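Local coordinates for uncharacterized protein AsqI (Emericella nidulans, PDB 5YY3), which is a zinc-dependent cyclopenase that converts 4'-methoxycyclopenin into 4'-methoxyviridicatin, with loss of methyl isocyanate, in aspoquinolone biosynthesis, at residues P139-H144 / D178-N183; S185-H190 / V552-W557; Q220-Y225 / W396-Q401; S533-M538 / W557-M562. All blocks are in the same frame, centred on the assembly; numbering follows the deposited sequence.

Contact 1 (P139-H144 / D178-N183); sequences PPLKNH and DDYDLN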
# COMPACT_ATOMS: atom_id res chain seq x y z
N PRO A 139 5.70 -29.30 30.83
CA PRO A 139 5.77 -27.87 31.14
C PRO A 139 5.09 -27.00 30.09
O PRO A 139 4.88 -27.43 28.96
CB PRO A 139 7.29 -27.59 31.17
CG PRO A 139 7.92 -28.92 31.40
CD PRO A 139 7.03 -29.92 30.70
N PRO A 140 4.72 -25.78 30.48
CA PRO A 140 4.33 -24.75 29.52
C PRO A 140 5.37 -24.60 28.42
O PRO A 140 6.55 -24.77 28.70
CB PRO A 140 4.25 -23.48 30.38
CG PRO A 140 3.86 -23.99 31.74
CD PRO A 140 4.52 -25.34 31.88
N LEU A 141 4.96 -24.30 27.19
CA LEU A 141 5.90 -24.02 26.12
C LEU A 141 6.87 -22.93 26.53
O LEU A 141 8.01 -22.88 26.04
CB LEU A 141 5.18 -23.62 24.83
CG LEU A 141 6.05 -23.12 23.66
CD1 LEU A 141 6.88 -24.25 23.14
CD2 LEU A 141 5.19 -22.52 22.54
N LYS A 142 6.43 -22.06 27.45
CA LYS A 142 7.25 -20.95 27.88
C LYS A 142 8.54 -21.41 28.56
O LYS A 142 9.52 -20.68 28.59
CB LYS A 142 6.48 -20.03 28.83
CG LYS A 142 7.12 -18.64 28.85
CD LYS A 142 7.01 -17.90 30.18
CE LYS A 142 7.96 -16.67 30.23
NZ LYS A 142 9.19 -16.90 29.41
N ASN A 143 8.54 -22.62 29.10
CA ASN A 143 9.74 -23.14 29.75
C ASN A 143 10.79 -23.65 28.78
O ASN A 143 11.92 -23.91 29.19
CB ASN A 143 9.39 -24.26 30.74
CG ASN A 143 8.69 -23.75 31.99
OD1 ASN A 143 8.28 -22.59 32.06
ND2 ASN A 143 8.58 -24.61 33.00
N HIS A 144 10.42 -23.80 27.51
CA HIS A 144 11.32 -24.36 26.51
C HIS A 144 12.57 -23.49 26.41
O HIS A 144 12.48 -22.26 26.50
CB HIS A 144 10.61 -24.46 25.16
CG HIS A 144 11.37 -25.22 24.13
ND1 HIS A 144 12.47 -24.70 23.48
CD2 HIS A 144 11.19 -26.47 23.63
CE1 HIS A 144 12.94 -25.60 22.62
NE2 HIS A 144 12.18 -26.68 22.69
N ASP A 178 2.22 -16.21 15.63
CA ASP A 178 3.10 -16.20 16.80
C ASP A 178 2.34 -16.24 18.11
O ASP A 178 2.95 -16.15 19.18
CB ASP A 178 3.98 -14.96 16.81
CG ASP A 178 5.07 -14.99 15.77
OD1 ASP A 178 5.67 -16.05 15.57
OD2 ASP A 178 5.34 -13.93 15.17
N ASP A 179 1.02 -16.32 18.05
CA ASP A 179 0.26 -16.31 19.28
C ASP A 179 0.75 -17.42 20.22
O ASP A 179 0.81 -18.59 19.84
CB ASP A 179 -1.23 -16.46 19.00
CG ASP A 179 -2.05 -16.42 20.26
OD1 ASP A 179 -2.07 -17.45 20.97
OD2 ASP A 179 -2.68 -15.38 20.55
N TYR A 180 1.12 -17.02 21.44
CA TYR A 180 1.66 -17.95 22.41
C TYR A 180 0.73 -19.12 22.65
O TYR A 180 1.17 -20.26 22.73
CB TYR A 180 1.94 -17.27 23.77
CG TYR A 180 2.35 -18.31 24.79
CD1 TYR A 180 3.64 -18.85 24.76
CD2 TYR A 180 1.44 -18.83 25.71
CE1 TYR A 180 4.02 -19.84 25.65
CE2 TYR A 180 1.81 -19.82 26.60
CZ TYR A 180 3.11 -20.33 26.56
OH TYR A 180 3.51 -21.30 27.43
N ASP A 181 -0.56 -18.84 22.80
CA ASP A 181 -1.48 -19.88 23.20
C ASP A 181 -1.81 -20.80 22.03
O ASP A 181 -2.07 -21.99 22.23
CB ASP A 181 -2.74 -19.25 23.83
CG ASP A 181 -2.43 -18.52 25.13
OD1 ASP A 181 -2.25 -19.20 26.17
OD2 ASP A 181 -2.34 -17.26 25.13
N LEU A 182 -1.81 -20.28 20.81
CA LEU A 182 -1.88 -21.18 19.67
C LEU A 182 -0.66 -22.09 19.68
O LEU A 182 -0.77 -23.29 19.49
CB LEU A 182 -1.95 -20.40 18.35
CG LEU A 182 -1.80 -21.21 17.06
CD1 LEU A 182 -2.89 -22.26 16.96
CD2 LEU A 182 -1.81 -20.29 15.84
N ASN A 183 0.50 -21.51 19.93
CA ASN A 183 1.71 -22.29 19.86
C ASN A 183 1.82 -23.27 21.01
O ASN A 183 2.24 -24.43 20.81
CB ASN A 183 2.92 -21.37 19.82
CG ASN A 183 3.26 -20.94 18.42
OD1 ASN A 183 3.97 -21.65 17.71
ND2 ASN A 183 2.73 -19.80 17.99
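Tyr180 extends its ring away from its own backbone N (chi1 173°), from the first turn of helix 180-193 toward the start of the short 3-10 turn at 141-143. Leu141 has CG anti to its backbone N as well (chi1 172°), and its CD2 branch packs on CB of Asn183 at 3.7 Å. The phenol oxygen does most of the touching. Lys142 N approaches it near the ring plane and donates a weak hydrogen bond to Tyr180 OH, 3.0 Å long and clearly bent. The aliphatic root of Lys142 comes along: its CB is 3.5 Å from Tyr180 OH. CB of Pro140 also borders the hydroxyl. Leu141 N is satisfied elsewhere, by the carboxylate of Asp184.

Asp179 is the N-cap, and its OD1 accepts from Leu182 N at 2.8 Å. Asp179 O accepts from both Asn183 N and Asn183 ND2; ND2 also bonds to Arg177 O, and these two bonds of ND2 orient the amide. Asn183 lies one turn before the zinc ligand His186.

The contact ties the loop after helix 129-133 to the N-terminus of helix 180-193. Helix 53-61 packs on Pro139, while Lys461 of strand 461-475 forms salt bridges with Asp179 and Asp181.

Contact 2 (S185-H190 / V552-W557); sequences SHYYWH and VFRHGW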
# COMPACT_ATOMS: atom_id res chain seq x y z
N SER A 185 -0.72 -24.55 22.55
CA SER A 185 -1.75 -25.55 22.26
C SER A 185 -1.28 -26.59 21.24
O SER A 185 -1.51 -27.80 21.39
CB SER A 185 -3.03 -24.88 21.75
OG SER A 185 -3.81 -25.81 21.02
N HIS A 186 -0.64 -26.11 20.18
CA HIS A 186 -0.14 -26.95 19.11
C HIS A 186 0.95 -27.88 19.64
O HIS A 186 1.07 -29.03 19.22
CB HIS A 186 0.39 -26.07 17.98
CG HIS A 186 1.06 -26.81 16.87
ND1 HIS A 186 0.37 -27.40 15.84
CD2 HIS A 186 2.38 -27.03 16.62
CE1 HIS A 186 1.22 -27.96 15.00
NE2 HIS A 186 2.44 -27.74 15.44
N TYR A 187 1.73 -27.34 20.56
CA TYR A 187 2.87 -28.03 21.16
C TYR A 187 2.39 -29.21 22.00
O TYR A 187 2.96 -30.30 21.92
CB TYR A 187 3.64 -27.01 21.99
CG TYR A 187 4.68 -27.49 22.97
CD1 TYR A 187 5.95 -27.89 22.55
CD2 TYR A 187 4.43 -27.42 24.34
CE1 TYR A 187 6.92 -28.27 23.47
CE2 TYR A 187 5.39 -27.79 25.26
CZ TYR A 187 6.63 -28.21 24.82
OH TYR A 187 7.58 -28.58 25.75
N TYR A 188 1.34 -29.00 22.77
CA TYR A 188 0.78 -30.08 23.56
C TYR A 188 0.03 -31.07 22.65
O TYR A 188 0.03 -32.27 22.91
CB TYR A 188 -0.15 -29.53 24.65
CG TYR A 188 -0.78 -30.59 25.54
CD1 TYR A 188 0.01 -31.43 26.34
CD2 TYR A 188 -2.16 -30.76 25.58
CE1 TYR A 188 -0.57 -32.42 27.15
CE2 TYR A 188 -2.75 -31.74 26.40
CZ TYR A 188 -1.95 -32.56 27.17
OH TYR A 188 -2.54 -33.52 27.97
N TRP A 189 -0.59 -30.56 21.59
CA TRP A 189 -1.39 -31.40 20.71
C TRP A 189 -0.57 -32.56 20.17
O TRP A 189 -1.04 -33.69 20.07
CB TRP A 189 -1.96 -30.59 19.55
CG TRP A 189 -2.99 -31.33 18.73
CD1 TRP A 189 -4.32 -31.40 18.97
CD2 TRP A 189 -2.77 -32.09 17.53
NE1 TRP A 189 -4.95 -32.15 18.01
CE2 TRP A 189 -4.01 -32.59 17.11
CE3 TRP A 189 -1.63 -32.40 16.77
CZ2 TRP A 189 -4.16 -33.38 15.98
CZ3 TRP A 189 -1.79 -33.19 15.63
CH2 TRP A 189 -3.04 -33.67 15.25
N HIS A 190 0.68 -32.28 19.83
CA HIS A 190 1.52 -33.30 19.24
C HIS A 190 1.92 -34.32 20.30
O HIS A 190 2.02 -35.51 19.99
CB HIS A 190 2.73 -32.65 18.57
CG HIS A 190 2.40 -32.01 17.26
ND1 HIS A 190 1.68 -32.67 16.28
CD2 HIS A 190 2.63 -30.77 16.79
CE1 HIS A 190 1.51 -31.86 15.25
NE2 HIS A 190 2.07 -30.70 15.53
N VAL A 552 -9.20 -29.25 30.96
CA VAL A 552 -8.53 -28.02 30.56
C VAL A 552 -8.46 -27.87 29.03
O VAL A 552 -8.46 -26.74 28.51
CB VAL A 552 -7.11 -27.98 31.15
CG1 VAL A 552 -6.37 -26.74 30.73
CG2 VAL A 552 -7.19 -28.07 32.67
N PHE A 553 -8.42 -29.00 28.32
CA PHE A 553 -8.30 -29.03 26.86
C PHE A 553 -7.14 -28.15 26.41
O PHE A 553 -7.31 -27.24 25.58
CB PHE A 553 -9.65 -28.64 26.22
CG PHE A 553 -9.80 -29.11 24.79
CD1 PHE A 553 -8.85 -29.95 24.22
CD2 PHE A 553 -10.94 -28.82 24.05
CE1 PHE A 553 -8.99 -30.41 22.93
CE2 PHE A 553 -11.10 -29.30 22.76
CZ PHE A 553 -10.12 -30.10 22.20
N ARG A 554 -5.96 -28.41 26.96
CA ARG A 554 -4.79 -27.59 26.70
C ARG A 554 -4.50 -27.50 25.20
O ARG A 554 -4.06 -26.46 24.71
CB ARG A 554 -3.56 -28.12 27.44
CG ARG A 554 -2.31 -27.26 27.31
CD ARG A 554 -1.11 -27.91 28.01
NE ARG A 554 0.17 -27.35 27.59
CZ ARG A 554 1.34 -27.71 28.11
NH1 ARG A 554 1.38 -28.64 29.06
NH2 ARG A 554 2.47 -27.15 27.69
N HIS A 555 -4.77 -28.59 24.49
CA HIS A 555 -4.54 -28.65 23.04
C HIS A 555 -5.77 -28.27 22.22
O HIS A 555 -5.82 -28.52 21.02
CB HIS A 555 -4.07 -30.04 22.64
CG HIS A 555 -5.01 -31.14 23.06
ND1 HIS A 555 -5.40 -31.32 24.37
CD2 HIS A 555 -5.62 -32.11 22.34
CE1 HIS A 555 -6.22 -32.36 24.44
NE2 HIS A 555 -6.37 -32.86 23.22
N GLY A 556 -6.76 -27.66 22.86
CA GLY A 556 -7.88 -27.08 22.13
C GLY A 556 -7.55 -25.73 21.48
O GLY A 556 -6.41 -25.26 21.50
N TRP A 557 -8.57 -25.09 20.91
CA TRP A 557 -8.38 -23.81 20.26
C TRP A 557 -8.36 -22.66 21.28
O TRP A 557 -9.20 -22.59 22.16
CB TRP A 557 -9.48 -23.57 19.23
CG TRP A 557 -9.08 -22.49 18.30
CD1 TRP A 557 -9.58 -21.22 18.25
CD2 TRP A 557 -8.03 -22.56 17.35
NE1 TRP A 557 -8.93 -20.50 17.28
CE2 TRP A 557 -7.96 -21.30 16.71
CE3 TRP A 557 -7.13 -23.57 16.95
CZ2 TRP A 557 -7.02 -21.01 15.71
CZ3 TRP A 557 -6.22 -23.29 15.94
CH2 TRP A 557 -6.17 -22.02 15.34
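Helix 180-193 carries the zinc ligands His186 and His190, and this contact lies on another side of it. There a type I beta turn, Phe553 to Gly556, from the Ig-like region docks on Ser185, Tyr188 and Trp189. Ser185 OG donates to Gly556 O at 2.7 Å, tilted 27° from the carbonyl plane.

The extended Arg554 chain runs across one face of the Tyr188 ring. Its CD makes a CH-pi contact, 4.0 Å from the centroid of the Tyr188 ring. The guanidinium is nearly parallel to that ring but lies beside it, with Tyr188 CB over its face. Arg554 NH2 comes to the edge of the Tyr187 ring.

His555 has CG between the backbone N and the carbonyl carbon (chi1 56°), which sets its imidazole against two aromatics of the helix. His555 ND1 meets the edge of Tyr188 at CE2, 3.4 Å away. Elsewhere on the ring, His555 CD2 is 3.7 Å from Trp189 CD1. Phe553 CE1 covers a face of the same imidazole.

The charge of Arg554 is met by Asp184, with Pro138 O and Pro139 O as further acceptors. Its aliphatic part packs on Tyr188, while its polar end, held by Asp184 of the same helix, probably helps keep the turn against it.

Contact 3 (Q220-Y225 / W396-Q401); sequences QMVARY and WYKHLQ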
# COMPACT_ATOMS: atom_id res chain seq x y z
N GLN A 220 -9.15 -27.46 9.96
CA GLN A 220 -9.87 -26.48 10.74
C GLN A 220 -8.93 -25.29 11.03
O GLN A 220 -9.36 -24.12 10.97
CB GLN A 220 -10.43 -27.18 11.99
CG GLN A 220 -11.48 -26.48 12.81
CD GLN A 220 -12.82 -26.25 12.12
OE1 GLN A 220 -13.65 -25.53 12.67
NE2 GLN A 220 -13.05 -26.83 10.95
N MET A 221 -7.63 -25.53 11.27
CA MET A 221 -6.77 -24.36 11.48
C MET A 221 -6.50 -23.61 10.15
O MET A 221 -6.39 -22.39 10.16
CB MET A 221 -5.43 -24.71 12.20
CG MET A 221 -4.68 -25.96 11.85
SD MET A 221 -3.47 -26.36 13.18
CE MET A 221 -4.59 -26.34 14.57
N VAL A 222 -6.46 -24.31 9.02
CA VAL A 222 -6.39 -23.65 7.71
C VAL A 222 -7.62 -22.76 7.43
O VAL A 222 -7.48 -21.61 6.97
CB VAL A 222 -6.22 -24.70 6.60
CG1 VAL A 222 -6.57 -24.13 5.21
CG2 VAL A 222 -4.80 -25.26 6.63
N ALA A 223 -8.83 -23.26 7.69
CA ALA A 223 -10.03 -22.44 7.50
C ALA A 223 -9.99 -21.16 8.35
O ALA A 223 -10.33 -20.08 7.89
CB ALA A 223 -11.29 -23.25 7.84
N ARG A 224 -9.54 -21.28 9.59
CA ARG A 224 -9.38 -20.12 10.44
C ARG A 224 -8.27 -19.15 9.95
O ARG A 224 -8.47 -17.93 9.91
CB ARG A 224 -9.10 -20.58 11.88
CG ARG A 224 -10.30 -21.22 12.57
CD ARG A 224 -9.96 -21.54 14.02
NE ARG A 224 -11.09 -22.11 14.75
CZ ARG A 224 -11.95 -21.39 15.47
NH1 ARG A 224 -11.81 -20.07 15.53
NH2 ARG A 224 -12.95 -21.98 16.10
N TYR A 225 -7.10 -19.70 9.61
CA TYR A 225 -6.01 -18.90 9.07
C TYR A 225 -6.41 -18.15 7.80
O TYR A 225 -6.06 -16.97 7.61
CB TYR A 225 -4.81 -19.78 8.75
CG TYR A 225 -3.57 -19.00 8.32
CD1 TYR A 225 -2.96 -18.11 9.20
CD2 TYR A 225 -3.01 -19.18 7.06
CE1 TYR A 225 -1.81 -17.41 8.83
CE2 TYR A 225 -1.85 -18.48 6.67
CZ TYR A 225 -1.27 -17.59 7.57
OH TYR A 225 -0.12 -16.89 7.25
N TRP A 396 1.76 -26.10 3.59
CA TRP A 396 1.67 -27.55 3.70
C TRP A 396 0.33 -27.98 4.33
O TRP A 396 -0.32 -28.90 3.82
CB TRP A 396 2.85 -28.11 4.51
CG TRP A 396 2.85 -29.63 4.56
CD1 TRP A 396 2.50 -30.41 5.62
CD2 TRP A 396 3.22 -30.53 3.50
NE1 TRP A 396 2.62 -31.74 5.29
CE2 TRP A 396 3.06 -31.84 3.99
CE3 TRP A 396 3.64 -30.35 2.18
CZ2 TRP A 396 3.33 -32.97 3.22
CZ3 TRP A 396 3.91 -31.47 1.41
CH2 TRP A 396 3.75 -32.77 1.93
N TYR A 397 -0.10 -27.33 5.41
CA TYR A 397 -1.39 -27.66 6.02
C TYR A 397 -2.53 -27.55 5.00
O TYR A 397 -3.44 -28.37 4.99
CB TYR A 397 -1.71 -26.77 7.22
CG TYR A 397 -0.71 -26.78 8.37
CD1 TYR A 397 0.15 -27.86 8.59
CD2 TYR A 397 -0.61 -25.68 9.22
CE1 TYR A 397 1.07 -27.85 9.65
CE2 TYR A 397 0.30 -25.66 10.27
CZ TYR A 397 1.14 -26.74 10.49
OH TYR A 397 2.03 -26.70 11.53
N LYS A 398 -2.48 -26.55 4.12
CA LYS A 398 -3.56 -26.44 3.14
C LYS A 398 -3.44 -27.56 2.09
O LYS A 398 -4.44 -27.99 1.53
CB LYS A 398 -3.60 -25.07 2.45
CG LYS A 398 -4.83 -24.94 1.54
CD LYS A 398 -5.14 -23.50 1.17
CE LYS A 398 -6.17 -23.44 0.04
NZ LYS A 398 -6.40 -22.02 -0.44
N HIS A 399 -2.22 -28.05 1.85
CA HIS A 399 -2.04 -29.23 1.00
C HIS A 399 -2.67 -30.45 1.64
O HIS A 399 -3.40 -31.18 0.98
CB HIS A 399 -0.56 -29.51 0.73
CG HIS A 399 -0.33 -30.77 -0.06
ND1 HIS A 399 -0.91 -31.00 -1.29
CD2 HIS A 399 0.44 -31.85 0.21
CE1 HIS A 399 -0.51 -32.18 -1.75
NE2 HIS A 399 0.31 -32.71 -0.86
N LEU A 400 -2.37 -30.70 2.92
CA LEU A 400 -3.08 -31.74 3.67
C LEU A 400 -4.60 -31.60 3.51
O LEU A 400 -5.30 -32.58 3.27
CB LEU A 400 -2.72 -31.69 5.17
CG LEU A 400 -1.24 -31.91 5.46
CD1 LEU A 400 -0.97 -31.79 6.95
CD2 LEU A 400 -0.81 -33.29 4.95
N GLN A 401 -5.10 -30.37 3.64
CA GLN A 401 -6.53 -30.12 3.52
C GLN A 401 -7.07 -30.59 2.16
O GLN A 401 -8.23 -31.00 2.04
CB GLN A 401 -6.86 -28.65 3.73
CG GLN A 401 -8.35 -28.35 3.85
CD GLN A 401 -8.68 -26.88 3.63
OE1 GLN A 401 -8.36 -26.30 2.58
NE2 GLN A 401 -9.32 -26.26 4.63
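Val222 points toward helix 391-410 and divides its two methyls between three partners. CG2 presses on the root of Tyr397, 3.5 Å from Tyr397 CB. CG1 faces the amide of Gln401, with Gln401 NE2 at 3.5 Å, and also reaches the CG of Lys398. The split follows from chi1 of 162°, which places CG1 anti to the backbone N and CG2 beside it.

Gln401 reaches across with an extended chain. Its amide only packs on the valine; Gln401 NE2 donates to Ser219 OG and Gln401 OE1 accepts from Arg405 NE. Lys398 runs its straight chain past Val222 toward Glu226, its salt-bridge partner.

These two helices belong to the helical bundle of the hemocyanin-like, tyrosinase-family domain. Their local axes approach to 9.3 Å and cross at -121°, and helix 210-231 also carries the zinc ligand His218.

With CG beside the backbone N (chi1 -58°), only CB of Tyr397 meets Val222 closely, and the ring extends on past it. Met221 SD lies obliquely above this ring, 5.3 Å from the centroid of Tyr397, in a Met-aromatic contact. The side chain of Tyr397 comes within about 3 Å of that of His218 and about 4 Å of that of His186.

Contact 4 (S533-M538 / W557-M562); sequences SVARKM and WPQNLM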
# COMPACT_ATOMS: atom_id res chain seq x y z
N SER A 533 -17.09 -26.42 23.40
CA SER A 533 -16.42 -27.72 23.29
C SER A 533 -15.11 -27.65 22.50
O SER A 533 -14.26 -28.53 22.60
CB SER A 533 -17.35 -28.73 22.63
OG SER A 533 -17.56 -28.37 21.28
N VAL A 534 -14.96 -26.59 21.72
CA VAL A 534 -13.83 -26.39 20.81
C VAL A 534 -12.65 -25.68 21.50
O VAL A 534 -11.50 -25.80 21.09
CB VAL A 534 -14.32 -25.59 19.57
CG1 VAL A 534 -13.17 -24.94 18.81
CG2 VAL A 534 -15.18 -26.48 18.67
N ALA A 535 -12.95 -24.99 22.59
CA ALA A 535 -12.01 -24.04 23.17
C ALA A 535 -11.07 -24.63 24.22
O ALA A 535 -11.45 -25.49 25.00
CB ALA A 535 -12.78 -22.87 23.77
N ARG A 536 -9.85 -24.12 24.23
CA ARG A 536 -8.86 -24.38 25.28
C ARG A 536 -9.28 -23.64 26.55
O ARG A 536 -9.53 -22.44 26.52
CB ARG A 536 -7.47 -23.95 24.77
CG ARG A 536 -6.39 -23.65 25.77
CD ARG A 536 -5.14 -23.27 25.00
NE ARG A 536 -4.14 -22.51 25.76
CZ ARG A 536 -2.92 -22.96 26.01
NH1 ARG A 536 -2.57 -24.16 25.57
NH2 ARG A 536 -2.05 -22.23 26.70
N LYS A 537 -9.40 -24.35 27.67
CA LYS A 537 -9.97 -23.73 28.86
C LYS A 537 -8.92 -23.09 29.75
O LYS A 537 -8.71 -23.50 30.88
CB LYS A 537 -10.77 -24.75 29.67
CG LYS A 537 -12.23 -24.72 29.33
CD LYS A 537 -12.49 -25.14 27.93
CE LYS A 537 -13.96 -25.35 27.67
NZ LYS A 537 -14.09 -26.27 26.50
N MET A 538 -8.28 -22.06 29.21
CA MET A 538 -7.25 -21.35 29.93
C MET A 538 -7.40 -19.88 29.60
O MET A 538 -7.95 -19.54 28.55
CB MET A 538 -5.85 -21.86 29.54
CG MET A 538 -5.70 -23.38 29.62
SD MET A 538 -4.08 -24.01 29.12
CE MET A 538 -3.29 -24.12 30.73
N TRP A 557 -8.57 -25.09 20.91
CA TRP A 557 -8.38 -23.81 20.26
C TRP A 557 -8.36 -22.66 21.28
O TRP A 557 -9.20 -22.59 22.16
CB TRP A 557 -9.48 -23.57 19.23
CG TRP A 557 -9.08 -22.49 18.30
CD1 TRP A 557 -9.58 -21.22 18.25
CD2 TRP A 557 -8.03 -22.56 17.35
NE1 TRP A 557 -8.93 -20.50 17.28
CE2 TRP A 557 -7.96 -21.30 16.71
CE3 TRP A 557 -7.13 -23.57 16.95
CZ2 TRP A 557 -7.02 -21.01 15.71
CZ3 TRP A 557 -6.22 -23.29 15.94
CH2 TRP A 557 -6.17 -22.02 15.34
N PRO A 558 -7.36 -21.76 21.18
CA PRO A 558 -7.27 -20.66 22.16
C PRO A 558 -8.55 -19.79 22.21
O PRO A 558 -9.08 -19.41 21.16
CB PRO A 558 -6.06 -19.85 21.67
CG PRO A 558 -5.26 -20.82 20.84
CD PRO A 558 -6.25 -21.74 20.21
N GLN A 559 -9.04 -19.49 23.41
CA GLN A 559 -10.24 -18.66 23.56
C GLN A 559 -10.11 -17.28 22.88
O GLN A 559 -11.05 -16.79 22.25
CB GLN A 559 -10.57 -18.49 25.06
CG GLN A 559 -11.85 -17.70 25.35
CD GLN A 559 -13.07 -18.31 24.67
OE1 GLN A 559 -13.46 -19.45 24.97
NE2 GLN A 559 -13.66 -17.57 23.74
N ASN A 560 -8.92 -16.68 22.99
CA ASN A 560 -8.67 -15.38 22.38
C ASN A 560 -8.69 -15.39 20.85
O ASN A 560 -8.78 -14.33 20.23
CB ASN A 560 -7.33 -14.82 22.84
CG ASN A 560 -6.17 -15.62 22.30
OD1 ASN A 560 -6.12 -16.83 22.47
ND2 ASN A 560 -5.23 -14.94 21.66
N LEU A 561 -8.60 -16.58 20.24
CA LEU A 561 -8.64 -16.69 18.78
C LEU A 561 -9.94 -17.30 18.29
O LEU A 561 -10.04 -17.64 17.11
CB LEU A 561 -7.47 -17.53 18.24
CG LEU A 561 -6.07 -17.09 18.62
CD1 LEU A 561 -5.03 -17.97 17.94
CD2 LEU A 561 -5.86 -15.62 18.26
N MET A 562 -10.91 -17.47 19.17
CA MET A 562 -12.15 -18.17 18.80
C MET A 562 -12.86 -17.43 17.69
O MET A 562 -13.43 -18.04 16.79
CB MET A 562 -13.07 -18.34 20.00
CG MET A 562 -12.69 -19.52 20.89
SD MET A 562 -13.05 -21.09 20.08
CE MET A 562 -14.85 -21.04 20.08
O HOH W 1 -7.82 -20.73 25.63
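Ala535 and Trp557 form a single beta bridge, and the tight part of the contact is centred there. Arg536 N donates to Trp557 O at 2.7 Å, almost straight at the hydrogen (176°) but from above the carbonyl plane. Trp557 N donates to Val534 O at 3.0 Å, this time in the carbonyl plane. Val534 and Trp557 lie side by side and point the same way, with Val534 CG1 4.0 Å from Trp557 CB. Met562, bent at chi2 and chi3, brings its sulfur against both Val534 and Ala535: Met562 SD is 4.1 Å from Ala535 CB.

Packing is looser toward Met538 and Gln559. Direct contacts are long here, and a water bridges the two segments. It accepts from Gln559 N at 2.8 Å and lies 2.6 Å from Arg536 O, with Met538 O also in range. The Arg536 guanidinium leaves this region, carrying Met538 SD over one face, and forms salt bridges with Asp184 and Asp181.

Both segments belong to the loop region between strands 523-528 and 571-580. Trp557 and Leu561 lean on Leu182 of helix 180-193, while Met562 packs on strands 461-475 and 508-517.

How the contacts relate
Helix 180-193 joins contacts 1 and 2, whose centres are 10 Å apart; Arg554 NH2 of contact 2 bonds to Pro139 O of contact 1 at 2.7 Å. Contacts 2 and 4 share Trp557, and Arg536 NH1 meets Arg554 O at 2.9 Å. Arg536 NH2 also reaches Asp181 OD1 of contact 1 at 3.1 Å. Contact 3 also meets Trp557: Arg224 makes a cation-pi contact with its ring, and Arg224 NH1 bonds to Met562 O. Of the zinc ligands, His186 and His190 are in contact 2, and His218 lies on helix 210-231, just before the 220-225 segment of contact 3. His186 CE1 is 3.8 Å from Tyr397 OH of contact 3.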